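Local structure of beta-lactamase OXA-2 (Salmonella typhimurium, 1K38) at residues Tyr47-Thr52 and Met196-Val200. The protein hydrolyses beta-lactam antibiotics, oxacillin among them, as a class D serine beta-lactamase and so confers resistance. Residues are numbered along the deposited sequence; the frame is centred on the assembly and turned at random.
Sequences YSPAST and MGWWV
With CG of W198 turned anti to its own carbonyl carbon (chi1 -66°), the indole leaves strand 196-205 and reaches the backbone of S48, while bends at chi2 and chi3 of M196 carry its sulfur over the Y47 ring. The contact illustrates how one strand can hold a catalytic loop, a side-chain N-H gripping the loop's main chain and apolar groups packing beside it. NE1 of W198 donates to O of S48 at 2.8 Å, a nearly straight bond (167°) with O of S48 at the indole edge, close to the ring plane, although the donor is tilted 19° from the plane of the carbonyl. This one bond occupies the indole N-H inside a buried contact and, with CG2 of T52, CB of Y47 and O of P49 bordering the indole, helps set the ring's rotation.

On one side of the bond, SD of M196 lies 3.8 Å from the centroid of the Y47 ring and closest to CG, at 3.5 Å: a Met-aromatic contact over the face, shifted toward the rim. The same sulfur lies, more loosely, over one face of the indole toward its rim. Farther along the strand, the methyl CG2 of T52 presses on CB of W198 at 3.5 Å and meets CG2 of V200 at 4.1 Å. The hydroxyl of T52 is turned to its own loop instead, where OG1 bonds O of P49 at 2.6 Å; N of T52 reaches that oxygen from the same face, so two donors grip one carbonyl and close the short turn P49-T52, which contains S51. Q150 also bonds OG1.

OG of S51, the predicted acyl-ester nucleophile, bonds the carboxylated lysine at position 54. W198 and V200 pair with G191 and K189 of the neighbouring strand, where substrate probably binds. The contact thus joins the nucleophile loop to the central sheet beside the active site of the penicillin-recognising serine enzyme fold.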
ATOM      1  N   TYR A  47      -1.633  -6.362 -27.618  1.00 15.74           N
ATOM      2  CA  TYR A  47      -3.070  -6.133 -27.545  1.00 15.51           C
ATOM      3  C   TYR A  47      -3.317  -4.793 -26.863  1.00 16.61           C
ATOM      4  O   TYR A  47      -2.452  -4.284 -26.148  1.00 16.88           O
ATOM      5  CB  TYR A  47      -3.753  -7.210 -26.696  1.00 16.11           C
ATOM      6  CG  TYR A  47      -3.718  -8.616 -27.249  1.00 17.08           C
ATOM      7  CD1 TYR A  47      -4.510  -8.977 -28.337  1.00 20.01           C
ATOM      8  CD2 TYR A  47      -2.944  -9.602 -26.640  1.00 17.36           C
ATOM      9  CE1 TYR A  47      -4.537 -10.289 -28.799  1.00 19.65           C
ATOM     10  CE2 TYR A  47      -2.963 -10.913 -27.093  1.00 18.60           C
ATOM     11  CZ  TYR A  47      -3.765 -11.253 -28.170  1.00 19.73           C
ATOM     12  OH  TYR A  47      -3.817 -12.561 -28.596  1.00 19.64           O
ATOM     13  N   SER A  48      -4.500  -4.226 -27.075  1.00 17.06           N
ATOM     14  CA  SER A  48      -4.844  -2.971 -26.419  1.00 16.81           C
ATOM     15  C   SER A  48      -4.708  -3.216 -24.918  1.00 15.67           C
ATOM     16  O   SER A  48      -5.174  -4.235 -24.410  1.00 15.19           O
ATOM     17  CB  SER A  48      -6.292  -2.586 -26.732  1.00 17.41           C
ATOM     18  OG  SER A  48      -6.737  -1.565 -25.860  1.00 19.93           O
ATOM     19  N   PRO A  49      -4.072  -2.288 -24.185  1.00 15.26           N
ATOM     20  CA  PRO A  49      -3.918  -2.484 -22.741  1.00 14.47           C
ATOM     21  C   PRO A  49      -5.213  -2.280 -21.965  1.00 15.62           C
ATOM     22  O   PRO A  49      -5.344  -2.743 -20.837  1.00 15.33           O
ATOM     23  CB  PRO A  49      -2.862  -1.446 -22.370  1.00 15.57           C
ATOM     24  CG  PRO A  49      -3.182  -0.322 -23.291  1.00 15.09           C
ATOM     25  CD  PRO A  49      -3.433  -1.031 -24.618  1.00 15.77           C
ATOM     26  N   ALA A  50      -6.172  -1.595 -22.581  1.00 15.60           N
ATOM     27  CA  ALA A  50      -7.441  -1.309 -21.928  1.00 15.58           C
ATOM     28  C   ALA A  50      -7.130  -0.615 -20.603  1.00 16.20           C
ATOM     29  O   ALA A  50      -6.174   0.155 -20.533  1.00 16.24           O
ATOM     30  CB  ALA A  50      -8.234  -2.597 -21.711  1.00 18.00           C
ATOM     31  N   SER A  51      -7.898  -0.887 -19.552  1.00 15.14           N
ATOM     32  CA  SER A  51      -7.650  -0.205 -18.284  1.00 15.96           C
ATOM     33  C   SER A  51      -6.348  -0.520 -17.554  1.00 15.12           C
ATOM     34  O   SER A  51      -6.065   0.092 -16.523  1.00 15.05           O
ATOM     35  CB  SER A  51      -8.841  -0.383 -17.342  1.00 17.23           C
ATOM     36  OG  SER A  51      -9.964   0.323 -17.854  1.00 18.88           O
ATOM     37  N   THR A  52      -5.546  -1.458 -18.055  1.00 15.76           N
ATOM     38  CA  THR A  52      -4.274  -1.710 -17.383  1.00 13.88           C
ATOM     39  C   THR A  52      -3.414  -0.486 -17.671  1.00 13.72           C
ATOM     40  O   THR A  52      -2.392  -0.263 -17.023  1.00 13.87           O
ATOM     41  CB  THR A  52      -3.529  -2.960 -17.906  1.00 14.71           C
ATOM     42  OG1 THR A  52      -3.202  -2.791 -19.288  1.00 15.02           O
ATOM     43  CG2 THR A  52      -4.381  -4.201 -17.716  1.00 15.75           C
ATOM     44  N   MET A 196     -11.055  -8.814 -25.131  1.00 19.70           N
ATOM     45  CA  MET A 196      -9.775  -9.156 -24.514  1.00 20.81           C
ATOM     46  C   MET A 196      -9.747  -8.684 -23.063  1.00 19.69           C
ATOM     47  O   MET A 196     -10.061  -7.530 -22.784  1.00 19.41           O
ATOM     48  CB  MET A 196      -8.646  -8.473 -25.300  1.00 25.48           C
ATOM     49  CG  MET A 196      -7.399  -8.156 -24.489  1.00 26.13           C
ATOM     50  SD  MET A 196      -6.095  -9.362 -24.732  1.00 34.60           S
ATOM     51  CE  MET A 196      -6.972 -10.873 -24.581  1.00 30.61           C
ATOM     52  N   GLY A 197      -9.359  -9.570 -22.147  1.00 15.91           N
ATOM     53  CA  GLY A 197      -9.302  -9.194 -20.743  1.00 16.89           C
ATOM     54  C   GLY A 197      -7.913  -9.385 -20.159  1.00 15.82           C
ATOM     55  O   GLY A 197      -7.213 -10.331 -20.520  1.00 16.38           O
ATOM     56  N   TRP A 198      -7.517  -8.491 -19.257  1.00 13.82           N
ATOM     57  CA  TRP A 198      -6.197  -8.543 -18.617  1.00 13.42           C
ATOM     58  C   TRP A 198      -6.238  -8.521 -17.096  1.00 14.06           C
ATOM     59  O   TRP A 198      -7.201  -8.077 -16.484  1.00 14.15           O
ATOM     60  CB  TRP A 198      -5.360  -7.292 -18.919  1.00 13.62           C
ATOM     61  CG  TRP A 198      -4.897  -6.998 -20.291  1.00 13.32           C
ATOM     62  CD1 TRP A 198      -5.537  -6.240 -21.228  1.00 14.14           C
ATOM     63  CD2 TRP A 198      -3.604  -7.297 -20.829  1.00 12.30           C
ATOM     64  NE1 TRP A 198      -4.715  -6.035 -22.316  1.00 15.28           N
ATOM     65  CE2 TRP A 198      -3.524  -6.674 -22.096  1.00 13.46           C
ATOM     66  CE3 TRP A 198      -2.501  -8.027 -20.360  1.00 12.80           C
ATOM     67  CZ2 TRP A 198      -2.382  -6.756 -22.902  1.00 14.76           C
ATOM     68  CZ3 TRP A 198      -1.364  -8.108 -21.162  1.00 14.23           C
ATOM     69  CH2 TRP A 198      -1.315  -7.474 -22.420  1.00 14.78           C
ATOM     70  N   TRP A 199      -5.146  -8.994 -16.506  1.00 13.78           N
ATOM     71  CA  TRP A 199      -4.912  -8.847 -15.076  1.00 12.92           C
ATOM     72  C   TRP A 199      -3.398  -8.876 -15.008  1.00 13.27           C
ATOM     73  O   TRP A 199      -2.762  -9.860 -15.394  1.00 12.93           O
ATOM     74  CB  TRP A 199      -5.518  -9.928 -14.175  1.00 13.57           C
ATOM     75  CG  TRP A 199      -5.627  -9.389 -12.740  1.00 13.13           C
ATOM     76  CD1 TRP A 199      -5.936  -8.100 -12.373  1.00 12.93           C
ATOM     77  CD2 TRP A 199      -5.481 -10.120 -11.515  1.00 12.37           C
ATOM     78  NE1 TRP A 199      -5.994  -7.989 -11.004  1.00 13.17           N
ATOM     79  CE2 TRP A 199      -5.720  -9.213 -10.451  1.00 12.42           C
ATOM     80  CE3 TRP A 199      -5.174 -11.450 -11.210  1.00 13.36           C
ATOM     81  CZ2 TRP A 199      -5.662  -9.600  -9.108  1.00 13.79           C
ATOM     82  CZ3 TRP A 199      -5.115 -11.836  -9.875  1.00 14.35           C
ATOM     83  CH2 TRP A 199      -5.359 -10.914  -8.839  1.00 14.62           C
ATOM     84  N   VAL A 200      -2.820  -7.756 -14.591  1.00 13.24           N
ATOM     85  CA  VAL A 200      -1.371  -7.651 -14.480  1.00 12.60           C
ATOM     86  C   VAL A 200      -1.027  -7.044 -13.133  1.00 12.56           C
ATOM     87  O   VAL A 200      -1.826  -6.303 -12.555  1.00 12.80           O
ATOM     88  CB  VAL A 200      -0.773  -6.777 -15.610  1.00 13.17           C
ATOM     89  CG1 VAL A 200      -1.269  -7.277 -16.964  1.00 13.57           C
ATOM     90  CG2 VAL A 200      -1.141  -5.310 -15.411  1.00 14.48           C
TER